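Long-range contacts in 6-aminohexanoate-dimer hydrolase (Bacillus anthracis, PDB 4GB7), which probably hydrolyses the amide bonds of 6-aminohexanoate oligomers with a serine beta-lactamase-like fold: residues L316-G321 with L379-K384; Q189-Y194 with E239-G244; T43-L48 with I217-K222. All coordinates share one frame; numbering follows the deposited sequence.

In the fold
From the N terminus, residues 43-48, in the loop before helix 52-56, open contact 3. Residues 189-194 then open contact 2, following helix 182-186. Contact 3 closes at 217-222, beyond helix 206-214, before contact 2 closes at 239-244, so these two cross; their centres lie about 28 Å apart. Contact 3 thus ties the N-terminal region to the mainly helical part of the fold, and contact 2 pairs two short strands within that part. Contact 1 follows in series, setting the C-terminal end of helix 307-318 against strand 377-382 of the five-stranded antiparallel sheet, on the opposite side of the chain's centre from contact 3.

Contact 1. Residues L316-G321 with L379-K384; sequences LLLNNG and LYIDPK
L317 and L318, in the last turn of helix 307-318, pack on I381 near the end of strand 377-382, and the contact is apolar. I381 serves both with separate branches. Its CD1 reaches L317 CB at 3.6 Å, while its CG2 lies 3.8 Å from L318 CD1. With CG1 beside the backbone N and CG2 beside the carbonyl carbon (chi1 -55°), this beta-branched residue offers the helix two methyl groups at once. L318 CD1 also rests against the backbone where the strand ends, 3.6 Å from P383 CA. W359 of strand 359-361 packs on both L317 and I381, and V388 of strand 387-393 on L318.

Polar groups serve the ends of the two elements. A Schellman motif, with G321 N bonded to L316 O and N320 N to L317 O, ends the helix. N320 is its C-prime residue, with a positive phi that asparagine tolerates better than most residues; G321, also at positive phi, adopts it readily. D382 turns from the helix, its OD2 bonded to Q366 NE2.

The contact is mostly hydrocarbon against hydrocarbon, with L318 CD1 also touching D382 O, so the two segments meet through shape and exclusion of water, without hydrogen bonds between them.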
# COMPACT_ATOMS: atom_id res chain seq x y z
N LEU A 316 -14.25 1.46 -5.19
CA LEU A 316 -14.81 2.45 -4.27
C LEU A 316 -14.20 3.82 -4.52
O LEU A 316 -14.93 4.83 -4.57
CB LEU A 316 -14.56 2.05 -2.83
CG LEU A 316 -15.09 2.99 -1.75
CD1 LEU A 316 -16.60 3.07 -1.81
CD2 LEU A 316 -14.59 2.56 -0.38
N LEU A 317 -12.89 3.86 -4.74
CA LEU A 317 -12.19 5.11 -4.97
C LEU A 317 -12.48 5.63 -6.37
O LEU A 317 -12.64 6.82 -6.59
CB LEU A 317 -10.71 4.93 -4.71
CG LEU A 317 -10.37 5.02 -3.22
CD1 LEU A 317 -9.08 4.29 -2.92
CD2 LEU A 317 -10.34 6.49 -2.76
N LEU A 318 -12.57 4.72 -7.33
CA LEU A 318 -12.99 5.12 -8.66
C LEU A 318 -14.35 5.83 -8.61
O LEU A 318 -14.57 6.81 -9.32
CB LEU A 318 -12.97 3.91 -9.59
CG LEU A 318 -13.24 4.19 -11.04
CD1 LEU A 318 -12.17 5.14 -11.66
CD2 LEU A 318 -13.34 2.85 -11.78
N ASN A 319 -15.20 5.40 -7.68
CA ASN A 319 -16.52 5.97 -7.48
C ASN A 319 -16.54 6.99 -6.38
O ASN A 319 -17.60 7.27 -5.81
CB ASN A 319 -17.52 4.86 -7.18
CG ASN A 319 -17.69 3.89 -8.34
OD1 ASN A 319 -17.94 2.72 -8.12
ND2 ASN A 319 -17.57 4.37 -9.58
N ASN A 320 -15.38 7.59 -6.12
CA ASN A 320 -15.32 8.73 -5.20
C ASN A 320 -15.89 8.46 -3.80
O ASN A 320 -16.46 9.35 -3.14
CB ASN A 320 -15.96 9.96 -5.85
CG ASN A 320 -15.39 10.24 -7.23
OD1 ASN A 320 -14.15 10.28 -7.40
ND2 ASN A 320 -16.26 10.38 -8.22
N GLY A 321 -15.67 7.23 -3.34
CA GLY A 321 -16.02 6.81 -1.99
C GLY A 321 -17.46 6.38 -1.78
O GLY A 321 -17.86 6.14 -0.65
N LEU A 379 -1.73 -0.90 -6.50
CA LEU A 379 -3.14 -0.58 -6.75
C LEU A 379 -3.19 0.63 -7.63
O LEU A 379 -2.72 1.73 -7.24
CB LEU A 379 -3.90 -0.29 -5.44
CG LEU A 379 -5.35 0.13 -5.58
CD1 LEU A 379 -6.27 -0.86 -6.30
CD2 LEU A 379 -5.88 0.46 -4.17
N TYR A 380 -3.77 0.49 -8.79
CA TYR A 380 -3.71 1.52 -9.86
C TYR A 380 -5.16 1.86 -10.29
O TYR A 380 -5.95 0.96 -10.65
CB TYR A 380 -2.92 0.97 -11.04
CG TYR A 380 -2.86 1.84 -12.28
CD1 TYR A 380 -1.84 2.78 -12.48
CD2 TYR A 380 -3.80 1.71 -13.29
CE1 TYR A 380 -1.77 3.57 -13.63
CE2 TYR A 380 -3.74 2.49 -14.44
CZ TYR A 380 -2.70 3.40 -14.62
OH TYR A 380 -2.62 4.16 -15.76
N ILE A 381 -5.51 3.14 -10.25
CA ILE A 381 -6.86 3.57 -10.57
C ILE A 381 -6.77 4.56 -11.72
O ILE A 381 -6.08 5.60 -11.61
CB ILE A 381 -7.53 4.24 -9.34
CG1 ILE A 381 -7.48 3.22 -8.13
CG2 ILE A 381 -8.94 4.70 -9.73
CD1 ILE A 381 -8.02 3.79 -6.88
N ASP A 382 -7.50 4.27 -12.77
CA ASP A 382 -7.54 5.09 -14.00
C ASP A 382 -8.94 5.64 -14.15
O ASP A 382 -9.84 4.98 -14.56
CB ASP A 382 -7.15 4.21 -15.19
CG ASP A 382 -7.30 4.89 -16.54
OD1 ASP A 382 -7.89 5.97 -16.60
OD2 ASP A 382 -6.74 4.36 -17.56
N PRO A 383 -9.15 6.91 -13.75
CA PRO A 383 -10.47 7.49 -13.85
C PRO A 383 -10.92 7.83 -15.28
O PRO A 383 -12.12 8.00 -15.51
CB PRO A 383 -10.37 8.72 -12.99
CG PRO A 383 -8.96 8.98 -12.78
CD PRO A 383 -8.14 7.86 -13.30
N LYS A 384 -9.99 7.89 -16.24
CA LYS A 384 -10.37 8.21 -17.62
C LYS A 384 -11.04 6.98 -18.25
O LYS A 384 -12.08 7.10 -18.90
CB LYS A 384 -9.16 8.65 -18.46
CG LYS A 384 -9.52 9.15 -19.85
CD LYS A 384 -8.32 9.71 -20.60
CE LYS A 384 -8.72 10.40 -21.88
NZ LYS A 384 -8.64 9.40 -22.97

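Contact 2. Residues Q189-Y194 with E239-G244; sequences QVSVEY and ETAPPG
Two backbone hydrogen bonds join Q189 and S191 to the segment 239-244. G244 N donates to Q189 O at 2.8 Å and T240 N to S191 O at 2.9 Å, both nearly straight at 167° and 168°. The T240 donor stands well above the carbonyl plane of S191, whereas that of G244 is tilted less from the plane of Q189. Each oxygen also receives a CA-H contact, from P243 and E239 respectively.

Between these bonds the strands are bridged by water. One molecule accepts from S191 N and donates to A241 O at 2.7 Å. Another lies 2.6 Å from S191 OG, close to both Q189 O and P242 O; with OG beside the backbone N (chi1 -70°), the small hydroxyl can join this group. A241 N, by contrast, is buried with no partner. Prolines at 242 and 243 have no N-H to leave unpaired, which suits a stretch that bends away from regular pairing.

Packing lies further out. S191 CB approaches T240 OG1 at 3.4 Å, and A241 CB touches S191 OG at 3.7 Å, a fit that suits small residues. T240 CG2 meets the aliphatic stem of E193, 3.6 Å from its CG, in one of two modelled conformers of E193; the carboxylate goes on to a salt bridge with K238. Q189 lays CB and OE1 near G244 CA; glycine suits this backbone, where a CB would jam against P243 O. V192 points to the face it shares with E239, away from S191 and A241, and packs on P176 and F177.

The result is a short, irregular two-stranded antiparallel ribbon, 191-193 with 238-241, at the surface of the helical part of this beta-lactamase-clan fold.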
# COMPACT_ATOMS: atom_id res chain seq x y z
N GLN A 189 6.04 14.75 3.83
CA GLN A 189 6.94 15.87 3.86
C GLN A 189 7.70 16.01 5.20
O GLN A 189 8.15 17.11 5.60
CB GLN A 189 6.19 17.13 3.51
CG GLN A 189 5.72 17.21 2.07
CD GLN A 189 4.79 18.36 1.83
OE1 GLN A 189 4.31 18.99 2.78
NE2 GLN A 189 4.54 18.67 0.58
N VAL A 190 7.89 14.88 5.88
CA VAL A 190 8.62 14.79 7.13
C VAL A 190 9.92 14.03 6.88
O VAL A 190 9.92 12.83 6.48
CB VAL A 190 7.76 14.12 8.22
CG1 VAL A 190 8.47 14.16 9.54
CG2 VAL A 190 6.35 14.78 8.29
N SER A 191 11.03 14.74 7.10
CA SER A 191 12.37 14.25 6.73
C SER A 191 13.04 13.73 7.99
O SER A 191 13.41 14.51 8.90
CB SER A 191 13.18 15.36 6.07
OG SER A 191 12.70 15.73 4.79
N VAL A 192 13.23 12.43 8.03
CA VAL A 192 13.68 11.76 9.22
C VAL A 192 14.62 10.61 8.86
O VAL A 192 14.42 9.90 7.86
CB VAL A 192 12.46 11.18 9.99
CG1 VAL A 192 12.80 9.98 10.83
CG2 VAL A 192 11.77 12.27 10.82
N GLU A 193 15.63 10.43 9.70
CA GLU A 193 16.53 9.27 9.62
C GLU A 193 16.49 8.55 10.99
O GLU A 193 16.21 9.17 12.05
CB GLU A 193 17.97 9.72 9.25
CG GLU A 193 18.69 10.54 10.34
CD GLU A 193 20.15 10.93 10.04
OE1 GLU A 193 20.72 11.72 10.80
OE2 GLU A 193 20.71 10.45 9.04
N TYR A 194 16.78 7.26 10.95
CA TYR A 194 16.84 6.43 12.12
C TYR A 194 18.23 5.83 12.18
O TYR A 194 18.90 5.68 11.13
CB TYR A 194 15.84 5.25 12.03
CG TYR A 194 14.40 5.65 11.66
CD1 TYR A 194 13.50 6.06 12.63
CD2 TYR A 194 13.96 5.60 10.37
CE1 TYR A 194 12.20 6.39 12.29
CE2 TYR A 194 12.67 5.92 10.03
CZ TYR A 194 11.79 6.34 11.01
OH TYR A 194 10.49 6.66 10.70
N GLU A 239 15.45 14.45 12.87
CA GLU A 239 15.01 15.33 11.78
C GLU A 239 16.21 15.73 10.87
O GLU A 239 17.28 16.12 11.35
CB GLU A 239 14.36 16.58 12.38
CG GLU A 239 13.78 17.52 11.33
CD GLU A 239 13.13 18.74 11.92
OE1 GLU A 239 12.13 18.58 12.64
OE2 GLU A 239 13.59 19.88 11.61
N THR A 240 16.02 15.64 9.56
CA THR A 240 17.06 15.95 8.61
C THR A 240 16.69 17.13 7.72
O THR A 240 17.52 17.64 7.02
CB THR A 240 17.38 14.74 7.74
OG1 THR A 240 16.22 14.32 7.06
CG2 THR A 240 17.93 13.56 8.60
N ALA A 241 15.42 17.53 7.73
CA ALA A 241 14.99 18.77 7.09
C ALA A 241 13.69 19.22 7.71
O ALA A 241 13.01 18.42 8.36
CB ALA A 241 14.87 18.65 5.58
N PRO A 242 13.36 20.50 7.55
CA PRO A 242 12.17 20.95 8.25
C PRO A 242 10.90 20.30 7.70
O PRO A 242 10.79 20.09 6.48
CB PRO A 242 12.17 22.47 8.02
CG PRO A 242 13.60 22.80 7.82
CD PRO A 242 14.15 21.63 7.03
N PRO A 243 9.93 20.04 8.57
CA PRO A 243 8.71 19.44 8.05
C PRO A 243 7.97 20.37 7.08
O PRO A 243 7.87 21.60 7.27
CB PRO A 243 7.90 19.15 9.32
CG PRO A 243 8.41 20.08 10.33
CD PRO A 243 9.87 20.23 10.04
N GLY A 244 7.50 19.79 5.98
CA GLY A 244 6.86 20.56 4.95
C GLY A 244 7.79 21.02 3.85
O GLY A 244 7.33 21.46 2.78
O HOH W 1 10.81 17.58 4.77
O HOH W 2 4.72 22.32 2.55
O HOH W 3 10.71 16.98 8.75

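Contact 3. Residues T43-L48 with I217-K222; sequences TKKNWL and ILPRDK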
# COMPACT_ATOMS: atom_id res chain seq x y z
N THR A 43 12.77 -17.99 7.47
CA THR A 43 13.29 -17.51 8.77
C THR A 43 13.22 -15.99 8.82
O THR A 43 13.01 -15.35 7.78
CB THR A 43 14.74 -17.96 8.96
OG1 THR A 43 15.60 -17.20 8.09
CG2 THR A 43 14.90 -19.45 8.66
N LYS A 44 13.41 -15.41 10.00
CA LYS A 44 13.48 -13.97 10.11
C LYS A 44 14.64 -13.41 9.31
O LYS A 44 14.61 -12.24 8.93
CB LYS A 44 13.60 -13.49 11.54
CG LYS A 44 12.40 -13.81 12.40
CD LYS A 44 12.57 -13.19 13.76
CE LYS A 44 11.45 -13.68 14.67
NZ LYS A 44 11.41 -13.00 15.98
N LYS A 45 15.65 -14.24 9.02
CA LYS A 45 16.80 -13.78 8.26
C LYS A 45 16.49 -13.67 6.78
O LYS A 45 16.87 -12.67 6.16
CB LYS A 45 18.04 -14.66 8.50
CG LYS A 45 19.35 -13.95 8.20
CD LYS A 45 20.63 -14.77 8.44
CE LYS A 45 20.63 -15.58 9.74
NZ LYS A 45 19.81 -16.83 9.67
N ASN A 46 15.76 -14.65 6.25
CA ASN A 46 15.63 -14.84 4.83
C ASN A 46 14.26 -14.60 4.17
O ASN A 46 14.16 -14.72 2.95
CB ASN A 46 16.13 -16.24 4.41
CG ASN A 46 15.16 -17.38 4.79
OD1 ASN A 46 14.00 -17.16 5.17
ND2 ASN A 46 15.65 -18.62 4.67
N TRP A 47 13.24 -14.23 4.95
CA TRP A 47 11.89 -14.21 4.44
C TRP A 47 11.67 -13.23 3.30
O TRP A 47 10.73 -13.42 2.53
CB TRP A 47 10.88 -13.95 5.54
CG TRP A 47 10.90 -12.58 6.12
CD1 TRP A 47 11.73 -12.10 7.11
CD2 TRP A 47 10.11 -11.46 5.70
NE1 TRP A 47 11.45 -10.77 7.39
CE2 TRP A 47 10.49 -10.33 6.55
CE3 TRP A 47 9.11 -11.28 4.78
CZ2 TRP A 47 9.90 -9.10 6.43
CZ3 TRP A 47 8.51 -10.03 4.68
CH2 TRP A 47 8.91 -8.96 5.48
N LEU A 48 12.53 -12.22 3.21
CA LEU A 48 12.47 -11.19 2.18
C LEU A 48 13.25 -11.51 0.93
O LEU A 48 13.26 -10.72 -0.05
CB LEU A 48 13.04 -9.89 2.74
CG LEU A 48 12.16 -9.22 3.76
CD1 LEU A 48 12.93 -8.01 4.28
CD2 LEU A 48 10.81 -8.83 3.16
N ILE A 217 10.47 -8.92 13.26
CA ILE A 217 10.38 -9.85 12.12
C ILE A 217 11.65 -9.82 11.27
O ILE A 217 11.69 -10.43 10.20
CB ILE A 217 9.09 -9.66 11.27
CG1 ILE A 217 9.06 -8.33 10.51
CG2 ILE A 217 7.84 -9.81 12.12
CD1 ILE A 217 7.88 -8.23 9.53
N LEU A 218 12.66 -9.08 11.73
CA LEU A 218 14.06 -9.30 11.30
C LEU A 218 14.87 -9.68 12.54
O LEU A 218 14.44 -9.45 13.67
CB LEU A 218 14.66 -8.08 10.63
CG LEU A 218 14.14 -7.78 9.22
CD1 LEU A 218 14.65 -6.42 8.74
CD2 LEU A 218 14.54 -8.91 8.28
N PRO A 219 16.05 -10.29 12.34
CA PRO A 219 16.77 -10.83 13.50
C PRO A 219 17.37 -9.73 14.37
O PRO A 219 18.01 -8.80 13.84
CB PRO A 219 17.90 -11.63 12.86
CG PRO A 219 17.41 -11.93 11.50
CD PRO A 219 16.68 -10.71 11.09
N ARG A 220 17.17 -9.84 15.68
CA ARG A 220 17.78 -8.89 16.60
C ARG A 220 19.01 -9.59 17.17
O ARG A 220 18.88 -10.59 17.85
CB ARG A 220 16.82 -8.49 17.70
CG ARG A 220 15.59 -7.73 17.27
CD ARG A 220 14.51 -7.69 18.36
NE ARG A 220 13.37 -6.83 18.01
CZ ARG A 220 12.25 -6.72 18.73
NH1 ARG A 220 12.12 -7.41 19.87
NH2 ARG A 220 11.27 -5.89 18.34
N ASP A 221 20.18 -9.06 16.86
CA ASP A 221 21.41 -9.75 17.22
C ASP A 221 21.71 -9.63 18.71
O ASP A 221 20.92 -9.03 19.47
CB ASP A 221 22.59 -9.33 16.32
CG ASP A 221 23.06 -7.92 16.58
OD1 ASP A 221 22.79 -7.32 17.65
OD2 ASP A 221 23.75 -7.42 15.66
N LYS A 222 22.82 -10.23 19.13
CA LYS A 222 23.19 -10.25 20.55
C LYS A 222 23.32 -8.86 21.14
O LYS A 222 23.06 -8.67 22.31
CB LYS A 222 24.47 -11.05 20.79
CG LYS A 222 25.73 -10.57 20.07
CD LYS A 222 26.94 -11.43 20.45
CE LYS A 222 28.23 -10.98 19.75
NZ LYS A 222 29.33 -11.98 19.80
O HOH W 4 13.72 -10.75 15.82
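W47 makes the polar link to I217: indole NE1 donates to I217 O at 2.8 Å. The bond is weak because it is strongly bent, 127° at the hydrogen, and the oxygen approaches the ring obliquely. Tryptophan suits the place, pairing one polar N-H with a broad apolar ring. K44 supplies a second, water-mediated link. Its chain is extended beyond CG and carries NZ alongside the other segment to a water that donates to L218 O at 2.6 Å; NZ also bonds directly to N216 O. The lysine thus lends methylenes to the contact and its ammonium to N216 O directly and to L218 O through the water.

The loop 43-48 is braced from within. T43 OG1 accepts from N46 N, an ST motif, and N46 OD1 takes T43 N at 2.7 Å, so each of these two polar side chains ties down the other's backbone.

Apolar contacts fill the rest. I217 CD1 lies 3.8 Å from W47 CZ2, the two side chains crossing obliquely; L218 CD2 approaches NE1 of the same ring at 3.7 Å. The tryptophan's CG sits between its backbone N and carbonyl carbon (chi1 69°), which swings the indole towards 217-218. K44 O is buried without a hydrogen-bonding partner, packed by L218 CD2 and, at 3.4 Å, by P219 CD. The proline ring also meets K45, its CG 3.8 Å from K45 CA.

Around this joint, Y212 of helix 206-214 packs on I217 and L218 and meets the indole edge-to-face, while F63 adds another aromatic ring. L213 of that helix touches L218, and R220, salt-bridged to E293, bonds to L213 O, fastening the loop that follows the helix beside the N-terminal segment leading into helix 52-56.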